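Local atomic coordinates of lipoprotein (Colwellia psychrerythraea, PDB entry 3O0Y), a protein that is of unknown function but is a predicted lipoprotein of the DUF885 family, whose kinship with the MA clan of metallopeptidases suggests, without proving, a peptidase-like fold. Residues L84-S87 against N88-G92; T129-G132 against L133-I137; R273-S276 against G277-Q281; A592-M595 against A596-S599. All coordinates share one frame; numbering follows the deposited sequence.

Contact 1: L84-S87 against N88-G92; sequences LSIS and NTIAG
Ile86 and Ile90 meet one turn apart on the alpha-helix 73-92, each crossing the other at a slant. The branch methyl CG2 of Ile86 meets the chain end CD1 of Ile90 at 3.6 Å, the closest approach between side chains here. In both isoleucines CG1 stands opposite the carbonyl carbon (chi1 -70° in each), which sends the two long arms the same way from the helix and lays the arm of Ile90 back over the preceding turn. This apolar face packs on helix 27-44, where Ile86 touches Gln37 and Ile90 touches Leu31 and Tyr35.

A second pair, Leu84 and Asn88, is also slanted but looser: the amide nitrogen ND2 of Asn88 lies 4.0 Å from CG of Leu84. Beneath these side chains run regular i to i+4 backbone bonds. Ile90 N donates to Ile86 O and Asn88 N to Leu84 O, each at 2.9 Å.

Ser87 faces helix 100-117, so the helix is held between two neighbours. Its hydroxyl, turned opposite the backbone N (chi1 -179°), is hydrogen-bonded to Ala110 O, and Ser87 also touches Thr113 and Arg114. This buried oxygen therefore has a protein partner as well as a water, and the water links it to the exposed Asn88 beside it. One water molecule donates to both residues, reaching Ser87 OG at 2.7 Å and Asn88 OD1 at 3.0 Å.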
loop_
_atom_site.group_PDB
_atom_site.type_symbol
_atom_site.label_atom_id
_atom_site.label_comp_id
_atom_site.label_asym_id
_atom_site.label_seq_id
_atom_site.Cartn_x
_atom_site.Cartn_y
_atom_site.Cartn_z
ATOM N N LEU A 84 -1.488 -6.407 21.692
ATOM C CA LEU A 84 -1.353 -5.296 22.662
ATOM C C LEU A 84 -0.579 -5.780 23.929
ATOM O O LEU A 84 0.300 -5.112 24.441
ATOM C CB LEU A 84 -2.759 -4.764 23.027
ATOM C CG LEU A 84 -2.699 -3.471 23.837
ATOM C CD1 LEU A 84 -1.924 -2.364 23.057
ATOM C CD2 LEU A 84 -4.115 -2.976 24.192
ATOM N N SER A 85 -0.873 -6.983 24.384
ATOM C CA SER A 85 -0.157 -7.590 25.520
ATOM C C SER A 85 1.322 -7.732 25.203
ATOM O O SER A 85 2.158 -7.353 25.986
ATOM C CB SER A 85 -0.716 -8.962 25.830
ATOM O OG SER A 85 -1.986 -8.685 26.427
ATOM N N ILE A 86 1.603 -8.192 23.997
ATOM C CA ILE A 86 2.992 -8.319 23.564
ATOM C C ILE A 86 3.695 -6.951 23.541
ATOM O O ILE A 86 4.805 -6.821 24.039
ATOM C CB ILE A 86 3.130 -9.026 22.218
ATOM C CG1 ILE A 86 2.795 -10.510 22.320
ATOM C CG2 ILE A 86 4.527 -8.887 21.656
ATOM C CD1 ILE A 86 2.597 -11.154 20.960
ATOM N N SER A 87 3.036 -5.938 22.973
ATOM C CA SER A 87 3.561 -4.604 22.890
ATOM C C SER A 87 3.898 -4.080 24.270
ATOM O O SER A 87 4.958 -3.543 24.478
ATOM C CB SER A 87 2.504 -3.680 22.229
ATOM O OG SER A 87 2.972 -2.379 22.105
ATOM N N ASN A 88 2.970 -4.238 25.235
ATOM C CA ASN A 88 3.178 -3.716 26.550
ATOM C C ASN A 88 4.330 -4.477 27.283
ATOM O O ASN A 88 5.094 -3.879 28.012
ATOM C CB ASN A 88 1.839 -3.775 27.329
ATOM C CG ASN A 88 0.955 -2.648 26.962
ATOM O OD1 ASN A 88 1.447 -1.586 26.554
ATOM N ND2 ASN A 88 -0.389 -2.854 27.076
ATOM N N THR A 89 4.468 -5.757 27.063
ATOM C CA THR A 89 5.515 -6.557 27.732
ATOM C C THR A 89 6.864 -6.119 27.149
ATOM O O THR A 89 7.820 -5.836 27.912
ATOM C CB THR A 89 5.294 -8.034 27.511
ATOM O OG1 THR A 89 4.028 -8.385 28.103
ATOM C CG2 THR A 89 6.443 -8.841 28.132
ATOM N N ILE A 90 6.906 -5.995 25.813
ATOM C CA ILE A 90 8.151 -5.520 25.127
ATOM C C ILE A 90 8.549 -4.166 25.711
ATOM O O ILE A 90 9.692 -3.944 26.077
ATOM C CB ILE A 90 7.956 -5.340 23.601
ATOM C CG1 ILE A 90 7.792 -6.702 22.945
ATOM C CG2 ILE A 90 9.159 -4.606 22.950
ATOM C CD1 ILE A 90 7.390 -6.718 21.464
ATOM N N ALA A 91 7.592 -3.252 25.853
ATOM C CA ALA A 91 7.909 -1.900 26.263
ATOM C C ALA A 91 8.495 -1.800 27.689
ATOM O O ALA A 91 9.171 -0.850 28.002
ATOM C CB ALA A 91 6.615 -0.935 26.103
ATOM N N GLY A 92 8.145 -2.731 28.550
ATOM C CA GLY A 92 8.541 -2.677 29.951
ATOM C C GLY A 92 9.900 -3.287 30.243
ATOM O O GLY A 92 10.438 -3.091 31.320
HETATM O O HOH W 1 2.369 -0.480 23.890
#

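Contact 2: T129-G132 against L133-I137; sequences TWMG and LSPFI
Met131 and Ser134 are brought together by a bend in one side chain and the rotation of the other. The thioether of Met131 runs straight through chi2 and then folds at chi3 (79°), carrying CE to 3.8 Å from Ser134 OG. The serine hydroxyl, with chi1 at -63°, stands opposite its own carbonyl carbon and also lies 3.7 Å from Met131 CB, so the methionine meets it with both ends of its side chain. CE passes on to the ring of Pro135, a loose apolar contact of 4.5 Å to CD.

Between them the chain turns a corner at Leu133, in the loop that joins strand 126-128 to helix 144-154. Gly132 enters this corner with phi 66°, readily adopted by a residue without a side chain. Its carbonyl oxygen lies 3.1 Å from Ser134 OG. Around the corner, Tyr287 of helix 284-296 touches Leu133 and Pro135, while Leu295 of the same helix touches Met131.

Every residue that touches here is buried. Ser134 OG can direct its one proton to Gly132 O, but a competing acceptor lies nearby, so this bond is only tentative. The serine thus sits between the apolar Met131 and strand 126-128, whose Tyr126 and Asp128 it touches.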
loop_
_atom_site.group_PDB
_atom_site.type_symbol
_atom_site.label_atom_id
_atom_site.label_comp_id
_atom_site.label_asym_id
_atom_site.label_seq_id
_atom_site.Cartn_x
_atom_site.Cartn_y
_atom_site.Cartn_z
ATOM N N THR A 129 -2.779 -6.226 7.575
ATOM C CA THR A 129 -1.357 -6.431 7.727
ATOM C C THR A 129 -0.529 -5.362 7.072
ATOM O O THR A 129 0.672 -5.283 7.380
ATOM C CB THR A 129 -0.867 -7.795 7.217
ATOM O OG1 THR A 129 -1.207 -7.927 5.831
ATOM C CG2 THR A 129 -1.569 -8.991 8.077
ATOM N N TRP A 130 -1.133 -4.517 6.232
ATOM C CA TRP A 130 -0.457 -3.313 5.705
ATOM C C TRP A 130 -0.830 -2.055 6.477
ATOM O O TRP A 130 0.047 -1.359 6.979
ATOM C CB TRP A 130 -0.737 -3.178 4.189
ATOM C CG TRP A 130 -0.597 -1.814 3.646
ATOM C CD1 TRP A 130 0.604 -1.126 3.507
ATOM C CD2 TRP A 130 -1.615 -0.959 3.137
ATOM N NE1 TRP A 130 0.368 0.113 2.977
ATOM C CE2 TRP A 130 -0.994 0.251 2.762
ATOM C CE3 TRP A 130 -3.013 -1.079 2.987
ATOM C CZ2 TRP A 130 -1.712 1.316 2.226
ATOM C CZ3 TRP A 130 -3.726 -0.004 2.470
ATOM C CH2 TRP A 130 -3.065 1.138 2.047
ATOM N N MET A 131 -2.135 -1.780 6.596
ATOM C CA MET A 131 -2.624 -0.493 7.088
ATOM C C MET A 131 -2.902 -0.447 8.561
ATOM O O MET A 131 -3.198 0.629 9.079
ATOM C CB MET A 131 -3.904 -0.058 6.304
ATOM C CG MET A 131 -3.940 1.399 5.859
ATOM S SD MET A 131 -5.342 2.109 4.966
ATOM C CE MET A 131 -6.405 2.319 6.403
ATOM N N GLY A 132 -2.711 -1.568 9.258
ATOM C CA GLY A 132 -3.090 -1.648 10.667
ATOM C C GLY A 132 -4.595 -1.530 10.815
ATOM O O GLY A 132 -5.354 -2.063 9.992
ATOM N N LEU A 133 -5.043 -0.778 11.829
ATOM C CA LEU A 133 -6.473 -0.653 12.044
ATOM C C LEU A 133 -7.117 0.024 10.837
ATOM O O LEU A 133 -6.747 1.151 10.479
ATOM C CB LEU A 133 -6.783 0.137 13.295
ATOM C CG LEU A 133 -8.260 0.414 13.673
ATOM C CD1 LEU A 133 -9.085 -0.868 13.832
ATOM C CD2 LEU A 133 -8.319 1.336 14.934
ATOM N N SER A 134 -8.134 -0.631 10.268
ATOM C CA SER A 134 -8.785 -0.138 9.087
ATOM C C SER A 134 -10.291 -0.075 9.415
ATOM O O SER A 134 -10.799 -1.010 9.921
ATOM C CB SER A 134 -8.517 -1.083 7.963
ATOM O OG SER A 134 -7.120 -1.143 7.681
ATOM N N PRO A 135 -10.966 1.002 9.030
ATOM C CA PRO A 135 -12.306 1.249 9.660
ATOM C C PRO A 135 -13.468 0.477 9.094
ATOM O O PRO A 135 -14.473 0.283 9.819
ATOM C CB PRO A 135 -12.508 2.744 9.423
ATOM C CG PRO A 135 -11.675 3.105 8.227
ATOM C CD PRO A 135 -10.458 2.222 8.332
ATOM N N PHE A 136 -13.421 0.076 7.828
ATOM C CA PHE A 136 -14.605 -0.511 7.149
ATOM C C PHE A 136 -14.266 -1.891 6.578
ATOM O O PHE A 136 -13.524 -1.998 5.563
ATOM C CB PHE A 136 -15.098 0.435 6.090
ATOM C CG PHE A 136 -15.405 1.826 6.625
ATOM C CD1 PHE A 136 -16.277 2.014 7.688
ATOM C CD2 PHE A 136 -14.781 2.929 6.102
ATOM C CE1 PHE A 136 -16.488 3.274 8.201
ATOM C CE2 PHE A 136 -15.002 4.217 6.632
ATOM C CZ PHE A 136 -15.855 4.375 7.684
ATOM N N ILE A 137 -14.735 -2.931 7.271
ATOM C CA ILE A 137 -14.335 -4.308 6.911
ATOM C C ILE A 137 -14.780 -4.639 5.495
ATOM O O ILE A 137 -14.105 -5.394 4.808
ATOM C CB ILE A 137 -14.750 -5.328 7.974
ATOM C CG1 ILE A 137 -14.077 -6.665 7.750
ATOM C CG2 ILE A 137 -16.358 -5.403 8.076
ATOM C CD1 ILE A 137 -14.174 -7.627 8.941
#

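Contact 3: R273-S276 against G277-Q281; sequences RSES and GIWAQ
The loop between helices 236-268 and 284-296 closes in a single 3-10 turn, residues 278-280, and the side chains of Arg273 and Glu275, which precede it, reach forward onto it. Arg273 extends straight from CG to NE and lays its guanidinium over the end of the turn. The carbonyl oxygen of Ala280 sits over the centre of one face of that group, 3.2 Å above its plane, and the approach to NE is too poorly angled for a hydrogen bond. A bond forms instead with Gln281, whose chain folds back at chi2 (-66°); Arg273 NH1 donates to Gln281 OE1 at 3.0 Å, weakly and bent (143°), with the guanidinium and amide planes almost perpendicular.

Glu275 makes its contact with the aliphatic part of its side chain. Its CG comes 3.6 Å from Trp279 CH2 at the six-membered end of the indole, approaching obliquely, and its CB rests 3.7 Å from Ala280 CB. Carboxylate and ring planes stand at nearly a right angle. Trp279 has chi1 at 61°, which places CG between the backbone N and the carbonyl carbon and folds the ring over its own turn, where Gly277 O and Ala280 CB lie against one face.

Outside the loop, Arg273 NH2 bonds to Asn192 O, Gln281 NE2 to Leu194 O, and Ser276 OG to Arg521 N. The arginine and glutamine thus tie the loop to Asn192 and Leu194 through their stronger outside bonds, while the guanidinium charge over Ala280 O probably adds a favourable electrostatic contribution without a directed bond.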
loop_
_atom_site.group_PDB
_atom_site.type_symbol
_atom_site.label_atom_id
_atom_site.label_comp_id
_atom_site.label_asym_id
_atom_site.label_seq_id
_atom_site.Cartn_x
_atom_site.Cartn_y
_atom_site.Cartn_z
ATOM N N ARG A 273 -24.237 6.761 6.445
ATOM C CA ARG A 273 -24.403 8.224 6.505
ATOM C C ARG A 273 -24.152 8.927 5.190
ATOM O O ARG A 273 -23.326 8.501 4.368
ATOM C CB ARG A 273 -23.514 8.792 7.602
ATOM C CG ARG A 273 -23.936 8.291 9.002
ATOM C CD ARG A 273 -23.265 9.136 10.139
ATOM N NE ARG A 273 -23.297 8.530 11.482
ATOM C CZ ARG A 273 -22.526 7.502 11.858
ATOM N NH1 ARG A 273 -21.757 6.911 10.977
ATOM N NH2 ARG A 273 -22.534 7.072 13.111
ATOM N N SER A 274 -24.793 10.078 5.000
ATOM C CA SER A 274 -24.485 10.885 3.824
ATOM C C SER A 274 -23.162 11.639 3.985
ATOM O O SER A 274 -22.507 11.967 2.994
ATOM C CB SER A 274 -25.641 11.836 3.505
ATOM O OG SER A 274 -25.866 12.616 4.641
ATOM N N GLU A 275 -22.761 11.923 5.227
ATOM C CA GLU A 275 -21.472 12.564 5.451
ATOM C C GLU A 275 -20.267 11.724 4.964
ATOM O O GLU A 275 -20.251 10.499 5.135
ATOM C CB GLU A 275 -21.295 12.820 6.928
ATOM C CG GLU A 275 -22.281 13.846 7.446
ATOM C CD GLU A 275 -23.600 13.261 7.907
ATOM O OE1 GLU A 275 -23.841 12.038 7.814
ATOM O OE2 GLU A 275 -24.368 14.082 8.437
ATOM N N SER A 276 -19.271 12.401 4.443
ATOM C CA SER A 276 -18.132 11.760 3.790
ATOM C C SER A 276 -16.964 11.413 4.680
ATOM O O SER A 276 -16.280 10.392 4.454
ATOM C CB SER A 276 -17.600 12.604 2.628
ATOM O OG SER A 276 -18.632 13.011 1.766
ATOM N N GLY A 277 -16.711 12.228 5.687
ATOM C CA GLY A 277 -15.508 12.037 6.474
ATOM C C GLY A 277 -15.727 11.272 7.778
ATOM O O GLY A 277 -16.858 11.101 8.279
ATOM N N ILE A 278 -14.625 10.831 8.335
ATOM C CA ILE A 278 -14.622 9.983 9.529
ATOM C C ILE A 278 -15.069 10.713 10.809
ATOM O O ILE A 278 -15.496 10.035 11.750
ATOM C CB ILE A 278 -13.225 9.278 9.725
ATOM C CG1 ILE A 278 -13.372 7.930 10.480
ATOM C CG2 ILE A 278 -12.252 10.192 10.434
ATOM C CD1 ILE A 278 -14.009 6.801 9.649
ATOM N N TRP A 279 -15.021 12.039 10.804
ATOM C CA TRP A 279 -15.500 12.860 11.917
ATOM C C TRP A 279 -16.970 12.503 12.256
ATOM O O TRP A 279 -17.456 12.697 13.426
ATOM C CB TRP A 279 -15.419 14.345 11.573
ATOM C CG TRP A 279 -16.260 14.729 10.399
ATOM C CD1 TRP A 279 -15.860 14.756 9.072
ATOM C CD2 TRP A 279 -17.670 15.083 10.387
ATOM N NE1 TRP A 279 -16.919 15.078 8.270
ATOM C CE2 TRP A 279 -18.034 15.309 9.040
ATOM C CE3 TRP A 279 -18.637 15.234 11.381
ATOM C CZ2 TRP A 279 -19.357 15.670 8.661
ATOM C CZ3 TRP A 279 -19.923 15.649 11.026
ATOM C CH2 TRP A 279 -20.268 15.869 9.669
ATOM N N ALA A 280 -17.684 11.986 11.266
ATOM C CA ALA A 280 -19.176 11.731 11.461
ATOM C C ALA A 280 -19.463 10.426 12.213
ATOM O O ALA A 280 -20.639 10.114 12.562
ATOM C CB ALA A 280 -19.884 11.703 10.138
ATOM N N GLN A 281 -18.413 9.632 12.427
ATOM C CA GLN A 281 -18.523 8.438 13.247
ATOM C C GLN A 281 -18.452 8.829 14.717
ATOM O O GLN A 281 -17.925 9.896 15.066
ATOM C CB GLN A 281 -17.372 7.477 12.954
ATOM C CG GLN A 281 -17.230 7.045 11.517
ATOM C CD GLN A 281 -18.347 6.194 10.916
ATOM O OE1 GLN A 281 -19.176 5.567 11.618
ATOM N NE2 GLN A 281 -18.388 6.184 9.588
#

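Contact 4: A592-M595 against A596-S599; sequences AVPM and AVLS
Val593 and Val597 meet at about a right angle at the N-terminus of helix 595-608, where Pro594 occupies the N-cap position. Their CG1 methyls touch at 4.0 Å. The other methyl of Val593, CG2, lies between the backbone N and the carbonyl carbon (chi1 -71° for CG1) and reaches across to Leu598 CB at 3.9 Å, so one valine bridges two consecutive residues of the first turn. Pro594 lies alongside Val597, its CD against CG2, and Met595 lies alongside Leu598, where both SD and CE approach CD2.

Behind these contacts are the bonds that open the helix. Pro594 O accepts a nearly straight bond from Leu598 N at 3.0 Å (173°), and a weak one from Val597 N.

Further out, Met595 N bonds to the carboxylate of Asp297, which fixes the first turn to another part of the chain. Helix 100-117 touches Val597 through Asn104, Gln107 and Val108, and helix 555-574 meets Leu598 and Ser599 at Leu566. Tyr469 of helix 467-483 lies on Val593 and Met595.

Met595 O is gripped twice by Ser599, from opposite faces of its carbonyl plane: the backbone N donates at 2.8 Å, and OG donates at 2.9 Å from well above the plane.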
loop_
_atom_site.group_PDB
_atom_site.type_symbol
_atom_site.label_atom_id
_atom_site.label_comp_id
_atom_site.label_asym_id
_atom_site.label_seq_id
_atom_site.Cartn_x
_atom_site.Cartn_y
_atom_site.Cartn_z
ATOM N N ALA A 592 12.356 -0.018 7.288
ATOM C CA ALA A 592 11.265 0.898 7.507
ATOM C C ALA A 592 11.059 1.075 9.004
ATOM O O ALA A 592 10.986 0.100 9.760
ATOM C CB ALA A 592 9.923 0.349 6.833
ATOM N N VAL A 593 10.999 2.322 9.434
ATOM C CA VAL A 593 10.999 2.675 10.881
ATOM C C VAL A 593 10.129 3.935 11.091
ATOM O O VAL A 593 9.885 4.698 10.181
ATOM C CB VAL A 593 12.434 2.963 11.376
ATOM C CG1 VAL A 593 13.319 1.650 11.466
ATOM C CG2 VAL A 593 13.156 4.016 10.415
ATOM N N PRO A 594 9.701 4.184 12.328
ATOM C CA PRO A 594 9.122 5.475 12.680
ATOM C C PRO A 594 10.120 6.563 12.501
ATOM O O PRO A 594 11.343 6.338 12.588
ATOM C CB PRO A 594 8.769 5.314 14.163
ATOM C CG PRO A 594 8.987 3.933 14.514
ATOM C CD PRO A 594 9.842 3.290 13.493
ATOM N N MET A 595 9.635 7.748 12.167
ATOM C CA MET A 595 10.482 8.907 12.071
ATOM C C MET A 595 11.413 9.148 13.253
ATOM O O MET A 595 12.563 9.571 13.066
ATOM C CB MET A 595 9.674 10.152 11.670
ATOM C CG MET A 595 9.077 10.082 10.130
ATOM S SD MET A 595 10.219 9.941 8.721
ATOM C CE MET A 595 10.064 8.126 8.503
ATOM N N ALA A 596 10.949 8.858 14.464
ATOM C CA ALA A 596 11.778 9.091 15.643
ATOM C C ALA A 596 13.025 8.188 15.611
ATOM O O ALA A 596 14.116 8.630 15.986
ATOM C CB ALA A 596 10.991 8.841 16.909
ATOM N N VAL A 597 12.887 6.974 15.084
ATOM C CA VAL A 597 14.006 6.062 15.020
ATOM C C VAL A 597 14.928 6.455 13.850
ATOM O O VAL A 597 16.155 6.396 13.982
ATOM C CB VAL A 597 13.524 4.609 14.872
ATOM C CG1 VAL A 597 14.693 3.676 14.605
ATOM C CG2 VAL A 597 12.774 4.171 16.122
ATOM N N LEU A 598 14.354 6.797 12.708
ATOM C CA LEU A 598 15.159 7.308 11.589
ATOM C C LEU A 598 15.997 8.522 12.094
ATOM O O LEU A 598 17.187 8.592 11.813
ATOM C CB LEU A 598 14.250 7.717 10.426
ATOM C CG LEU A 598 14.999 8.288 9.193
ATOM C CD1 LEU A 598 16.049 7.311 8.647
ATOM C CD2 LEU A 598 13.964 8.670 8.103
ATOM N N SER A 599 15.401 9.413 12.901
ATOM C CA SER A 599 16.171 10.623 13.350
ATOM C C SER A 599 17.327 10.166 14.264
ATOM O O SER A 599 18.415 10.721 14.194
ATOM C CB SER A 599 15.345 11.685 14.096
ATOM O OG SER A 599 14.182 11.997 13.301
#

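All four are local contacts within one largely helical chain, yet they differ in depth. Contact 2 is wholly buried, its centre about 11 Å from that of the chain; contacts 1, 3 and 4 are partly buried and farther out. Contacts 2 and 3 touch each other, Phe136 CZ lying 3.6 Å from both Ile278 CD1 and Gln281 NE2, and helix 284-296 touches both. Helix 100-117 likewise packs on contacts 1 and 4. The two helical contacts combine i to i+4 backbone bonds and apolar packing with a hydroxyl bond or a bridging water; between their segments the loops of contacts 2 and 3 have one weak or tentative polar bond each, alongside side-chain packing.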